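Local coordinates for regulator of polyketide synthase expression (Bifidobacterium adolescentis, PDB 3ONQ), which is of unknown function but carries a PucR-type C-terminal helix-turn-helix domain and probably binds DNA to regulate polyketide synthase expression, at residues Cys56-Gly60 against Val105-Cys111. Numbering follows the deposited sequence.
Sequences CFAIG and VTPEVTC
F57 and I59 reach from a central strand of the mixed sheet onto the N-terminal part of helix 107-114, which lies in one helical layer of the alpha-beta-alpha sandwich; A58, between them, faces the other layer, against A139 and T143 of helix 132-149. The strand and helix segments run roughly the same way, 33° apart, with axes 9.6 Å apart.

The main interaction is a CH-pi contact: P107 CA sits over one face of the F57 ring, 3.8 Å from its centroid and 13° off the normal. F57 chi1 of 59° tucks CG into the gap flanked by its N and C atoms, which carries the ring out under the start of the helix.

Among apolar contacts, the proline ring adds its CG, 3.8 Å from F57 CD2. V105 CG1 meets F57 CZ obliquely, and further along the strand I59, its chain extended, brings CD1 to 3.6 Å from C111 CA.

No hydrogen bond crosses between the segments. Beside the ring, T106 O accepts from both T110 N and T110 OG1, the hydroxyl 2.7 Å away and above the carbonyl plane, while that same OG1 lies at the ring edge, 3.5 Å from F57 CZ.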
loop_
_atom_site.group_PDB
_atom_site.type_symbol
_atom_site.label_atom_id
_atom_site.label_comp_id
_atom_site.label_asym_id
_atom_site.label_seq_id
_atom_site.Cartn_x
_atom_site.Cartn_y
_atom_site.Cartn_z
ATOM N N CYS B 56 -11.399 11.415 -11.990
ATOM C CA CYS B 56 -12.756 10.915 -11.924
ATOM C C CYS B 56 -13.435 11.471 -10.684
ATOM O O CYS B 56 -12.763 12.005 -9.796
ATOM C CB CYS B 56 -12.746 9.377 -11.872
ATOM S SG CYS B 56 -11.961 8.686 -10.360
ATOM N N PHE B 57 -14.760 11.330 -10.627
ATOM C CA PHE B 57 -15.534 11.680 -9.445
ATOM C C PHE B 57 -16.797 10.848 -9.493
ATOM O O PHE B 57 -17.119 10.261 -10.530
ATOM C CB PHE B 57 -15.879 13.177 -9.415
ATOM C CG PHE B 57 -16.664 13.645 -10.614
ATOM C CD1 PHE B 57 -18.048 13.551 -10.636
ATOM C CD2 PHE B 57 -16.018 14.186 -11.714
ATOM C CE1 PHE B 57 -18.773 13.981 -11.741
ATOM C CE2 PHE B 57 -16.735 14.620 -12.820
ATOM C CZ PHE B 57 -18.118 14.511 -12.840
ATOM N N ALA B 58 -17.515 10.802 -8.380
ATOM C CA ALA B 58 -18.692 9.959 -8.298
ATOM C C ALA B 58 -19.912 10.747 -7.837
ATOM O O ALA B 58 -19.796 11.721 -7.085
ATOM C CB ALA B 58 -18.425 8.775 -7.356
ATOM N N ILE B 59 -21.078 10.319 -8.304
ATOM C CA ILE B 59 -22.346 10.874 -7.869
ATOM C C ILE B 59 -23.208 9.690 -7.502
ATOM O O ILE B 59 -23.182 8.665 -8.201
ATOM C CB ILE B 59 -23.046 11.644 -9.000
ATOM C CG1 ILE B 59 -22.171 12.793 -9.488
ATOM C CG2 ILE B 59 -24.386 12.188 -8.523
ATOM C CD1 ILE B 59 -22.766 13.556 -10.687
ATOM N N GLY B 60 -23.965 9.807 -6.414
ATOM C CA GLY B 60 -24.810 8.710 -5.983
ATOM C C GLY B 60 -26.061 9.214 -5.293
ATOM O O GLY B 60 -26.056 10.282 -4.679
ATOM N N VAL B 105 -16.964 17.394 -18.612
ATOM C CA VAL B 105 -17.475 16.618 -17.486
ATOM C C VAL B 105 -16.714 16.983 -16.219
ATOM O O VAL B 105 -15.649 16.432 -15.945
ATOM C CB VAL B 105 -17.348 15.108 -17.715
ATOM C CG1 VAL B 105 -17.981 14.348 -16.539
ATOM C CG2 VAL B 105 -18.000 14.712 -19.032
ATOM N N THR B 106 -17.241 17.944 -15.473
ATOM C CA THR B 106 -16.682 18.330 -14.185
ATOM C C THR B 106 -17.755 18.131 -13.110
ATOM O O THR B 106 -18.937 18.010 -13.433
ATOM C CB THR B 106 -16.176 19.774 -14.219
ATOM O OG1 THR B 106 -17.258 20.661 -14.537
ATOM C CG2 THR B 106 -15.074 19.905 -15.272
ATOM N N PRO B 107 -17.348 18.077 -11.831
ATOM C CA PRO B 107 -18.265 17.614 -10.784
ATOM C C PRO B 107 -19.558 18.423 -10.642
ATOM O O PRO B 107 -20.628 17.830 -10.739
ATOM C CB PRO B 107 -17.419 17.710 -9.511
ATOM C CG PRO B 107 -16.007 17.564 -10.004
ATOM C CD PRO B 107 -15.997 18.322 -11.300
ATOM N N GLU B 108 -19.478 19.730 -10.410
ATOM C CA GLU B 108 -20.698 20.506 -10.162
ATOM C C GLU B 108 -21.612 20.547 -11.389
ATOM O O GLU B 108 -22.817 20.338 -11.275
ATOM C CB GLU B 108 -20.379 21.922 -9.665
ATOM C CG GLU B 108 -19.647 21.954 -8.322
ATOM C CD GLU B 108 -20.525 21.517 -7.137
ATOM O OE1 GLU B 108 -21.774 21.533 -7.264
ATOM O OE2 GLU B 108 -19.961 21.158 -6.076
ATOM N N VAL B 109 -21.039 20.808 -12.559
ATOM C CA VAL B 109 -21.815 20.822 -13.795
ATOM C C VAL B 109 -22.466 19.457 -14.080
ATOM O O VAL B 109 -23.625 19.378 -14.485
ATOM C CB VAL B 109 -20.950 21.273 -14.992
ATOM C CG1 VAL B 109 -21.656 20.992 -16.320
ATOM C CG2 VAL B 109 -20.606 22.747 -14.854
ATOM N N THR B 110 -21.733 18.377 -13.853
ATOM C CA THR B 110 -22.305 17.061 -14.105
ATOM C C THR B 110 -23.415 16.771 -13.099
ATOM O O THR B 110 -24.467 16.253 -13.453
ATOM C CB THR B 110 -21.249 15.949 -14.037
ATOM O OG1 THR B 110 -20.240 16.204 -15.015
ATOM C CG2 THR B 110 -21.886 14.602 -14.325
ATOM N N CYS B 111 -23.180 17.124 -11.845
ATOM C CA CYS B 111 -24.174 16.897 -10.812
ATOM C C CYS B 111 -25.463 17.659 -11.132
ATOM O O CYS B 111 -26.557 17.116 -11.004
ATOM C CB CYS B 111 -23.619 17.275 -9.442
ATOM S SG CYS B 111 -24.757 17.005 -8.075
#